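Local atomic coordinates of type II restriction enzyme BsoBI (Geobacillus stearothermophilus, PDB entry 1DC1), a protein that recognises the double-stranded DNA sequence 5'-CYCGRG-3' as a homodimer and cuts it after the first cytosine, leaving terminal 5'-phosphates. Residues D[140-143]-D[144-148]; D[148-152]-D[153-157]; D[189-193]-D[194-198]; D[314-317]-D[318-322]. All blocks are in the same frame, centred on the assembly; numbering follows the deposited sequence.

Contact 1 (D[140-143]-D[144-148]); sequences QKLT and RAIIS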
loop_
_atom_site.group_PDB
_atom_site.type_symbol
_atom_site.label_atom_id
_atom_site.label_comp_id
_atom_site.label_asym_id
_atom_site.label_seq_id
_atom_site.Cartn_x
_atom_site.Cartn_y
_atom_site.Cartn_z
ATOM N N GLN D 140 -16.552 9.291 6.520
ATOM C CA GLN D 140 -17.485 9.813 7.516
ATOM C C GLN D 140 -17.259 11.289 7.858
ATOM O O GLN D 140 -18.230 12.040 8.095
ATOM C CB GLN D 140 -17.433 8.979 8.788
ATOM C CG GLN D 140 -17.998 7.580 8.552
ATOM C CD GLN D 140 -17.735 6.678 9.730
ATOM O OE1 GLN D 140 -17.461 7.148 10.830
ATOM N NE2 GLN D 140 -17.825 5.379 9.512
ATOM N N LYS D 141 -15.988 11.696 7.875
ATOM C CA LYS D 141 -15.621 13.069 8.173
ATOM C C LYS D 141 -16.133 14.007 7.080
ATOM O O LYS D 141 -16.667 15.074 7.391
ATOM C CB LYS D 141 -14.111 13.182 8.263
ATOM C CG LYS D 141 -13.684 14.598 8.537
ATOM C CD LYS D 141 -12.278 14.594 9.030
ATOM C CE LYS D 141 -11.819 16.006 9.292
ATOM N NZ LYS D 141 -10.434 15.986 9.804
ATOM N N LEU D 142 -15.973 13.599 5.811
ATOM C CA LEU D 142 -16.440 14.427 4.727
ATOM C C LEU D 142 -17.973 14.519 4.757
ATOM O O LEU D 142 -18.539 15.582 4.539
ATOM C CB LEU D 142 -15.997 13.872 3.383
ATOM C CG LEU D 142 -16.372 14.825 2.232
ATOM C CD1 LEU D 142 -15.507 16.070 2.350
ATOM C CD2 LEU D 142 -16.187 14.170 0.859
ATOM N N THR D 143 -18.653 13.404 5.023
ATOM C CA THR D 143 -20.115 13.413 5.081
ATOM C C THR D 143 -20.598 14.340 6.217
ATOM O O THR D 143 -21.569 15.088 6.054
ATOM C CB THR D 143 -20.696 11.995 5.318
ATOM O OG1 THR D 143 -20.447 11.185 4.178
ATOM C CG2 THR D 143 -22.188 12.050 5.499
ATOM N N ARG D 144 -19.926 14.284 7.366
ATOM C CA ARG D 144 -20.309 15.134 8.496
ATOM C C ARG D 144 -20.195 16.588 8.061
ATOM O O ARG D 144 -21.065 17.398 8.394
ATOM C CB ARG D 144 -19.401 14.873 9.705
ATOM C CG ARG D 144 -19.691 15.719 10.918
ATOM C CD ARG D 144 -20.974 15.205 11.567
ATOM N NE ARG D 144 -22.112 16.093 11.297
ATOM C CZ ARG D 144 -23.393 15.818 11.553
ATOM N NH1 ARG D 144 -23.767 14.660 12.094
ATOM N NH2 ARG D 144 -24.296 16.755 11.309
ATOM N N ALA D 145 -19.128 16.930 7.329
ATOM C CA ALA D 145 -18.944 18.310 6.841
ATOM C C ALA D 145 -20.067 18.722 5.837
ATOM O O ALA D 145 -20.563 19.843 5.865
ATOM C CB ALA D 145 -17.566 18.456 6.206
ATOM N N ILE D 146 -20.471 17.788 4.981
ATOM C CA ILE D 146 -21.517 17.991 3.994
ATOM C C ILE D 146 -22.871 18.183 4.685
ATOM O O ILE D 146 -23.550 19.164 4.409
ATOM C CB ILE D 146 -21.612 16.762 3.025
ATOM C CG1 ILE D 146 -20.311 16.654 2.169
ATOM C CG2 ILE D 146 -22.967 16.837 2.195
ATOM C CD1 ILE D 146 -20.448 17.139 0.774
ATOM N N ILE D 147 -23.277 17.262 5.558
ATOM C CA ILE D 147 -24.568 17.424 6.248
ATOM C C ILE D 147 -24.598 18.638 7.181
ATOM O O ILE D 147 -25.613 19.308 7.275
ATOM C CB ILE D 147 -25.064 16.083 6.937
ATOM C CG1 ILE D 147 -24.201 15.644 8.110
ATOM C CG2 ILE D 147 -25.096 14.974 5.856
ATOM C CD1 ILE D 147 -24.640 14.291 8.626
ATOM N N SER D 148 -23.485 18.970 7.830
ATOM C CA SER D 148 -23.484 20.180 8.647
ATOM C C SER D 148 -23.649 21.411 7.767
ATOM O O SER D 148 -24.370 22.335 8.138
ATOM C CB SER D 148 -22.215 20.292 9.462
ATOM O OG SER D 148 -22.420 19.499 10.604
#
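Thr143 and Ile147 meet one turn apart on the long helix 110-152, in the last of four successive i to i+4 backbone bonds that join 140-143 to 144-148. Arg144 N to Gln140 O, Ala145 N to Lys141 O and Ile146 N to Leu142 O are ordinary helical bonds. The fourth, Ile147 N to Thr143 O at 2.8 Å, is nearly linear, with an N-H...O angle of 176°.

Apolar contact follows the same spacing. The methyl CG2 of Thr143 meets CG2 of Ile147 at 4.1 Å, the two side chains crossing at a slant, and CG of Leu142 lies 4.3 Å from CG1 of Ile146. Ile147 holds CG1 between its backbone N and carbonyl carbon (chi1 68°), a setting that brings CG1 to 3.4 Å from Thr143 O and lets CD1 lie over one face of the Arg144 guanidinium, toward its rim. A glycine in place of Ile147 would probably deprive that guanidinium face of its apolar cover and the Thr143 methyl of its neighbour. Leu142, Ala145 and Ile146 pack on Cys317 of helix 310-321.

Among the polar groups, Arg144 bends at chi2 and chi3, and its NH2 makes a weak bond to Ser148 OG (3.4 Å), which lies in the guanidinium plane; salt bridges to Glu181 and Asp177 are its main partners. Thr143 OG1 bonds to Tyr200 OH. The helix thus presents chemically distinct sides, an apolar one against its neighbouring helix and a charged one where two carboxylates probably fix the rotation of Arg144.

Contact 2 (D[148-152]-D[153-157]); sequences SALDI and ANIPY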
loop_
_atom_site.group_PDB
_atom_site.type_symbol
_atom_site.label_atom_id
_atom_site.label_comp_id
_atom_site.label_asym_id
_atom_site.label_seq_id
_atom_site.Cartn_x
_atom_site.Cartn_y
_atom_site.Cartn_z
ATOM N N SER D 148 -23.485 18.970 7.830
ATOM C CA SER D 148 -23.484 20.180 8.647
ATOM C C SER D 148 -23.649 21.411 7.767
ATOM O O SER D 148 -24.370 22.335 8.138
ATOM C CB SER D 148 -22.215 20.292 9.462
ATOM O OG SER D 148 -22.420 19.499 10.604
ATOM N N ALA D 149 -22.993 21.437 6.613
ATOM C CA ALA D 149 -23.158 22.553 5.699
ATOM C C ALA D 149 -24.643 22.699 5.276
ATOM O O ALA D 149 -25.152 23.815 5.180
ATOM C CB ALA D 149 -22.291 22.364 4.465
ATOM N N LEU D 150 -25.337 21.584 5.016
ATOM C CA LEU D 150 -26.768 21.611 4.618
ATOM C C LEU D 150 -27.583 22.094 5.815
ATOM O O LEU D 150 -28.469 22.953 5.656
ATOM C CB LEU D 150 -27.306 20.216 4.175
ATOM C CG LEU D 150 -26.716 19.678 2.849
ATOM C CD1 LEU D 150 -26.952 18.208 2.630
ATOM C CD2 LEU D 150 -27.346 20.452 1.749
ATOM N N ASP D 151 -27.281 21.544 6.994
ATOM C CA ASP D 151 -27.993 21.913 8.219
ATOM C C ASP D 151 -27.831 23.396 8.506
ATOM O O ASP D 151 -28.814 24.087 8.762
ATOM C CB ASP D 151 -27.475 21.123 9.416
ATOM C CG ASP D 151 -27.801 19.630 9.330
ATOM O OD1 ASP D 151 -28.630 19.247 8.476
ATOM O OD2 ASP D 151 -27.218 18.844 10.115
ATOM N N ILE D 152 -26.598 23.891 8.472
ATOM C CA ILE D 152 -26.342 25.314 8.756
ATOM C C ILE D 152 -27.061 26.235 7.746
ATOM O O ILE D 152 -27.462 27.368 8.085
ATOM C CB ILE D 152 -24.799 25.625 8.822
ATOM C CG1 ILE D 152 -24.142 24.797 9.950
ATOM C CG2 ILE D 152 -24.555 27.117 9.171
ATOM C CD1 ILE D 152 -22.681 24.464 9.729
ATOM N N ALA D 153 -27.283 25.721 6.538
ATOM C CA ALA D 153 -27.956 26.479 5.489
ATOM C C ALA D 153 -29.456 26.233 5.484
ATOM O O ALA D 153 -30.172 26.737 4.612
ATOM C CB ALA D 153 -27.347 26.112 4.112
ATOM N N ASN D 154 -29.931 25.447 6.439
ATOM C CA ASN D 154 -31.358 25.139 6.535
ATOM C C ASN D 154 -31.858 24.452 5.253
ATOM O O ASN D 154 -32.927 24.778 4.743
ATOM C CB ASN D 154 -32.201 26.416 6.818
ATOM C CG ASN D 154 -33.650 26.075 7.139
ATOM O OD1 ASN D 154 -33.918 25.020 7.728
ATOM N ND2 ASN D 154 -34.583 26.915 6.737
ATOM N N ILE D 155 -31.096 23.484 4.744
ATOM C CA ILE D 155 -31.457 22.747 3.527
ATOM C C ILE D 155 -31.710 21.287 3.896
ATOM O O ILE D 155 -30.811 20.576 4.338
ATOM C CB ILE D 155 -30.307 22.813 2.470
ATOM C CG1 ILE D 155 -30.063 24.264 2.055
ATOM C CG2 ILE D 155 -30.630 21.964 1.221
ATOM C CD1 ILE D 155 -28.838 24.439 1.181
ATOM N N PRO D 156 -32.948 20.820 3.750
ATOM C CA PRO D 156 -33.137 19.418 4.105
ATOM C C PRO D 156 -32.436 18.476 3.098
ATOM O O PRO D 156 -32.058 18.859 1.992
ATOM C CB PRO D 156 -34.653 19.235 4.087
ATOM C CG PRO D 156 -35.194 20.339 3.287
ATOM C CD PRO D 156 -34.190 21.470 3.298
ATOM N N TYR D 157 -32.275 17.229 3.498
ATOM C CA TYR D 157 -31.658 16.255 2.629
ATOM C C TYR D 157 -32.235 14.862 2.934
ATOM O O TYR D 157 -32.975 14.689 3.906
ATOM C CB TYR D 157 -30.120 16.298 2.809
ATOM C CG TYR D 157 -29.630 15.883 4.183
ATOM C CD1 TYR D 157 -29.458 14.507 4.499
ATOM C CD2 TYR D 157 -29.342 16.842 5.164
ATOM C CE1 TYR D 157 -29.009 14.078 5.751
ATOM C CE2 TYR D 157 -28.896 16.443 6.429
ATOM C CZ TYR D 157 -28.727 15.035 6.719
ATOM O OH TYR D 157 -28.280 14.588 7.966
HETATM O O HOH W 1 -30.840 20.034 7.000
#
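Leu150 packs against the chain that folds back past it: its CD2 touches Ile155 CG2 at 3.7 Å, the side chains crossing at about a right angle, while its CD1 lies 3.7 Å from Tyr157 CB. Beside it, Asp151 OD1 approaches the edge of the Tyr157 ring in plane, 3.5 Å from CE2.

A Schellman motif ending helix 110-152 sets up these meetings. Asn154 takes positive phi (59°), and the turn is closed by Ile155 N to Leu150 O (2.8 Å) and Asn154 N to Asp151 O (2.9 Å). One water donates to both Asp151 OD1 and Ile155 O, tying the last helical turn to the outgoing chain.

Farther out, Leu150 also rests on Ile187 and Trp189 of strand 184-191 and on Ile321, and Tyr157 OH bonds to Asp177. An alanine at Leu150 would probably open a gap beside Ile155 and Tyr157.

The chemistry is that of a helix end where the carbonyls of Leu150 and Asp151 accept N-H groups of the outgoing chain, and where Leu150 gives apolar packing as that chain turns toward strand 157-161; the carboxylate at the ring edge probably gains from the slightly positive C-H rim of the tyrosine.

Contact 3 (D[189-193]-D[194-198]); sequences WTING and KHRTL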
loop_
_atom_site.group_PDB
_atom_site.type_symbol
_atom_site.label_atom_id
_atom_site.label_comp_id
_atom_site.label_asym_id
_atom_site.label_seq_id
_atom_site.Cartn_x
_atom_site.Cartn_y
_atom_site.Cartn_z
ATOM N N TRP D 189 -29.888 16.286 -1.952
ATOM C CA TRP D 189 -30.556 17.556 -1.634
ATOM C C TRP D 189 -31.006 18.299 -2.912
ATOM O O TRP D 189 -30.799 17.848 -4.060
ATOM C CB TRP D 189 -29.625 18.502 -0.859
ATOM C CG TRP D 189 -28.389 18.901 -1.660
ATOM C CD1 TRP D 189 -28.199 20.049 -2.421
ATOM C CD2 TRP D 189 -27.153 18.133 -1.766
ATOM N NE1 TRP D 189 -26.919 20.028 -2.972
ATOM C CE2 TRP D 189 -26.264 18.877 -2.594
ATOM C CE3 TRP D 189 -26.723 16.895 -1.236
ATOM C CZ2 TRP D 189 -24.951 18.405 -2.903
ATOM C CZ3 TRP D 189 -25.424 16.431 -1.535
ATOM C CH2 TRP D 189 -24.562 17.175 -2.352
ATOM N N THR D 190 -31.640 19.447 -2.699
ATOM C CA THR D 190 -32.111 20.300 -3.786
ATOM C C THR D 190 -31.666 21.716 -3.431
ATOM O O THR D 190 -31.911 22.195 -2.329
ATOM C CB THR D 190 -33.635 20.295 -3.925
ATOM O OG1 THR D 190 -34.085 18.981 -4.232
ATOM C CG2 THR D 190 -34.059 21.220 -5.045
ATOM N N ILE D 191 -30.988 22.363 -4.370
ATOM C CA ILE D 191 -30.501 23.713 -4.168
ATOM C C ILE D 191 -30.868 24.507 -5.436
ATOM O O ILE D 191 -30.583 24.077 -6.537
ATOM C CB ILE D 191 -28.946 23.712 -3.942
ATOM C CG1 ILE D 191 -28.418 25.139 -3.973
ATOM C CG2 ILE D 191 -28.233 22.896 -5.012
ATOM C CD1 ILE D 191 -28.266 25.734 -2.602
ATOM N N ASN D 192 -31.526 25.647 -5.293
ATOM C CA ASN D 192 -31.920 26.457 -6.459
ATOM C C ASN D 192 -32.767 25.675 -7.468
ATOM O O ASN D 192 -32.668 25.916 -8.671
ATOM C CB ASN D 192 -30.681 26.985 -7.211
ATOM C CG ASN D 192 -29.919 28.049 -6.422
ATOM O OD1 ASN D 192 -30.517 28.953 -5.841
ATOM N ND2 ASN D 192 -28.592 27.938 -6.397
ATOM N N GLY D 193 -33.589 24.736 -7.009
ATOM C CA GLY D 193 -34.387 23.966 -7.943
ATOM C C GLY D 193 -33.709 22.713 -8.469
ATOM O O GLY D 193 -34.366 21.792 -8.909
ATOM N N LYS D 194 -32.390 22.678 -8.419
ATOM C CA LYS D 194 -31.613 21.546 -8.920
ATOM C C LYS D 194 -31.448 20.458 -7.856
ATOM O O LYS D 194 -31.162 20.743 -6.679
ATOM C CB LYS D 194 -30.260 22.061 -9.401
ATOM C CG LYS D 194 -30.314 23.469 -10.065
ATOM C CD LYS D 194 -31.120 23.436 -11.368
ATOM C CE LYS D 194 -31.806 24.760 -11.695
ATOM N NZ LYS D 194 -30.963 25.513 -12.622
ATOM N N HIS D 195 -31.667 19.218 -8.288
ATOM C CA HIS D 195 -31.542 18.035 -7.424
ATOM C C HIS D 195 -30.129 17.496 -7.514
ATOM O O HIS D 195 -29.589 17.335 -8.601
ATOM C CB HIS D 195 -32.501 16.935 -7.849
ATOM C CG HIS D 195 -33.919 17.368 -7.836
ATOM N ND1 HIS D 195 -34.651 17.448 -6.674
ATOM C CD2 HIS D 195 -34.703 17.868 -8.822
ATOM C CE1 HIS D 195 -35.829 17.983 -6.944
ATOM N NE2 HIS D 195 -35.884 18.247 -8.240
ATOM N N ARG D 196 -29.548 17.182 -6.373
ATOM C CA ARG D 196 -28.184 16.717 -6.336
ATOM C C ARG D 196 -28.084 15.473 -5.483
ATOM O O ARG D 196 -28.636 15.447 -4.393
ATOM C CB ARG D 196 -27.277 17.833 -5.756
ATOM C CG ARG D 196 -27.416 19.200 -6.444
ATOM C CD ARG D 196 -26.716 19.142 -7.779
ATOM N NE ARG D 196 -26.647 20.368 -8.587
ATOM C CZ ARG D 196 -27.256 20.494 -9.767
ATOM N NH1 ARG D 196 -27.972 19.485 -10.232
ATOM N NH2 ARG D 196 -27.060 21.560 -10.531
ATOM N N THR D 197 -27.379 14.446 -5.975
ATOM C CA THR D 197 -27.189 13.200 -5.224
ATOM C C THR D 197 -25.688 12.807 -5.159
ATOM O O THR D 197 -25.012 12.546 -6.192
ATOM C CB THR D 197 -28.035 12.047 -5.858
ATOM O OG1 THR D 197 -29.409 12.443 -5.906
ATOM C CG2 THR D 197 -27.923 10.740 -5.050
ATOM N N LEU D 198 -25.171 12.796 -3.935
ATOM C CA LEU D 198 -23.791 12.409 -3.694
ATOM C C LEU D 198 -23.755 10.927 -3.261
ATOM O O LEU D 198 -24.531 10.472 -2.403
ATOM C CB LEU D 198 -23.171 13.293 -2.603
ATOM C CG LEU D 198 -21.761 12.885 -2.131
ATOM C CD1 LEU D 198 -20.766 13.737 -2.846
ATOM C CD2 LEU D 198 -21.630 13.080 -0.614
#
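A tight beta hairpin brings strand 184-191 back as strand 194-199 through a type I' turn from Ile191 to Lys194, in the mixed sheet of this PDDEXK-clan nuclease. Asn192 and Gly193 occupy the turn with positive phi; at Gly193 a side chain would be jammed against the preceding carbonyl oxygen. Ile191 and Lys194 close the turn as a hydrogen-bonded pair, with Ile191 N to Lys194 O at 2.8 Å. Trp189 and Arg196 form the next such pair, Arg196 N reaching Trp189 O at 2.7 Å.

These two pairs share a face of the sheet. There the indole of Trp189 receives Arg196 CB over its five-membered ring, 3.7 Å from the centroid and 24° off the normal, a CH-pi contact. Trp189 turns CG between its backbone N and carbonyl carbon (chi1 62°), which swings the indole across toward the partner strand; its CZ3 lies 4.0 Å from Leu198 CB. The Arg196 guanidinium stands steeply to the indole, 76° between planes, and has Lys194 CB over one of its faces. Its NH1 bonds to His195 O from above the carbonyl plane, while NE makes a salt bridge with the C-terminal carboxylate of Ile323.

On the other face, Thr190 and His195 lie side by side, pointing the same way in a non-hydrogen-bonded pair, and Thr190 OG1 is 2.9 Å from His195 ND1.

Contact 4 (D[314-317]-D[318-322]); sequences GSLC and RWIIN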
loop_
_atom_site.group_PDB
_atom_site.type_symbol
_atom_site.label_atom_id
_atom_site.label_comp_id
_atom_site.label_asym_id
_atom_site.label_seq_id
_atom_site.Cartn_x
_atom_site.Cartn_y
_atom_site.Cartn_z
ATOM N N GLY D 314 -14.654 22.807 4.846
ATOM C CA GLY D 314 -15.921 23.531 4.872
ATOM C C GLY D 314 -16.206 24.305 3.602
ATOM O O GLY D 314 -17.309 24.254 3.064
ATOM N N SER D 315 -15.195 25.028 3.128
ATOM C CA SER D 315 -15.302 25.815 1.915
ATOM C C SER D 315 -15.599 24.870 0.748
ATOM O O SER D 315 -16.466 25.149 -0.061
ATOM C CB SER D 315 -13.959 26.572 1.719
ATOM O OG SER D 315 -13.822 27.110 0.419
ATOM N N LEU D 316 -14.899 23.736 0.676
ATOM C CA LEU D 316 -15.101 22.813 -0.441
ATOM C C LEU D 316 -16.517 22.233 -0.410
ATOM O O LEU D 316 -17.157 22.109 -1.450
ATOM C CB LEU D 316 -14.038 21.703 -0.374
ATOM C CG LEU D 316 -14.047 20.734 -1.560
ATOM C CD1 LEU D 316 -12.651 20.571 -2.122
ATOM C CD2 LEU D 316 -14.584 19.400 -1.095
ATOM N N CYS D 317 -16.989 21.883 0.793
ATOM C CA CYS D 317 -18.334 21.310 0.987
ATOM C C CYS D 317 -19.455 22.304 0.655
ATOM O O CYS D 317 -20.461 21.949 0.061
ATOM C CB CYS D 317 -18.487 20.812 2.432
ATOM S SG CYS D 317 -17.616 19.264 2.663
ATOM N N ARG D 318 -19.286 23.557 1.044
ATOM C CA ARG D 318 -20.283 24.568 0.721
ATOM C C ARG D 318 -20.323 24.725 -0.807
ATOM O O ARG D 318 -21.390 24.827 -1.403
ATOM C CB ARG D 318 -19.914 25.851 1.459
ATOM C CG ARG D 318 -20.558 27.090 0.945
ATOM C CD ARG D 318 -20.387 28.238 1.940
ATOM N NE ARG D 318 -21.505 29.181 1.828
ATOM C CZ ARG D 318 -21.389 30.492 1.611
ATOM N NH1 ARG D 318 -20.189 31.058 1.476
ATOM N NH2 ARG D 318 -22.489 31.239 1.544
ATOM N N TRP D 319 -19.156 24.698 -1.439
ATOM C CA TRP D 319 -19.083 24.782 -2.873
ATOM C C TRP D 319 -19.780 23.558 -3.518
ATOM O O TRP D 319 -20.528 23.714 -4.500
ATOM C CB TRP D 319 -17.618 24.835 -3.287
ATOM C CG TRP D 319 -17.413 24.624 -4.770
ATOM C CD1 TRP D 319 -17.657 25.522 -5.775
ATOM C CD2 TRP D 319 -16.928 23.441 -5.404
ATOM N NE1 TRP D 319 -17.355 24.978 -6.987
ATOM C CE2 TRP D 319 -16.900 23.699 -6.796
ATOM C CE3 TRP D 319 -16.513 22.184 -4.933
ATOM C CZ2 TRP D 319 -16.472 22.749 -7.722
ATOM C CZ3 TRP D 319 -16.088 21.238 -5.858
ATOM C CH2 TRP D 319 -16.070 21.525 -7.233
ATOM N N ILE D 320 -19.534 22.351 -2.976
ATOM C CA ILE D 320 -20.122 21.138 -3.536
ATOM C C ILE D 320 -21.638 21.172 -3.534
ATOM O O ILE D 320 -22.282 20.784 -4.504
ATOM C CB ILE D 320 -19.656 19.878 -2.764
ATOM C CG1 ILE D 320 -18.401 19.342 -3.439
ATOM C CG2 ILE D 320 -20.744 18.761 -2.788
ATOM C CD1 ILE D 320 -17.686 18.305 -2.624
ATOM N N ILE D 321 -22.189 21.641 -2.427
ATOM C CA ILE D 321 -23.621 21.720 -2.238
ATOM C C ILE D 321 -24.280 22.697 -3.229
ATOM O O ILE D 321 -25.456 22.546 -3.595
ATOM C CB ILE D 321 -23.924 22.117 -0.738
ATOM C CG1 ILE D 321 -23.789 20.888 0.165
ATOM C CG2 ILE D 321 -25.300 22.673 -0.596
ATOM C CD1 ILE D 321 -23.173 21.237 1.424
ATOM N N ASN D 322 -23.507 23.680 -3.676
ATOM C CA ASN D 322 -24.026 24.685 -4.594
ATOM C C ASN D 322 -23.722 24.451 -6.049
ATOM O O ASN D 322 -24.107 25.260 -6.861
ATOM C CB ASN D 322 -23.530 26.071 -4.174
ATOM C CG ASN D 322 -24.280 26.611 -2.958
ATOM O OD1 ASN D 322 -25.456 26.996 -3.068
ATOM N ND2 ASN D 322 -23.615 26.631 -1.791
#
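Residues 314 to 321 belong to the C-terminal helix 310-321, which covers part of the central sheet of the nuclease fold. Regular i to i+4 bonds run from Arg318 N to Gly314 O (2.9 Å), Trp319 N to Ser315 O, Ile320 N to Leu316 O (2.8 Å) and Ile321 N to Cys317 O. Asn322 N makes weak bonds to Arg318 O and Trp319 O. The side chain of Asn322 supplements them, ND2 giving a bond of 2.9 Å to Arg318 O from above the carbonyl plane.

Leu316 was modelled in two conformers, so its side-chain packing is doubtful in detail; in one of them CD2 lies 3.6 Å from Ile320 CD1, the two chains slanting across each other. On strand 276-281, both Trp319 and Ile320 touch Ile278. Cys317 and Ile321 pack against helix 110-152 instead, so the helix is wedged between that helix and the sheet.

Trp319 sets its CG anti to the backbone N (chi1 168°), and the indole stands out from the helix with its CE3 edge beside the carbonyl O of Leu316, which lies in the ring plane, 3.5 Å from CE3.

Overall arrangement
Each contact is local, so along the chain they follow in series, and none nests within or crosses another. Contact 1 lies within helix 110-152; contact 2 starts on Ser148, which it shares with contact 1, and turns the chain from the helix end toward strand 157-161. Contact 3 closes the hairpin between strands 184-191 and 194-199, and contact 4 lies at the end of the C-terminal helix. In space they converge. Helix 310-321 lies on helix 110-152 and its end, and that helix end lies in turn on the hairpin. Trp189 NE1 of contact 3 probably bonds to Ile321 O of contact 4, joining the C-terminal helix to the sheet.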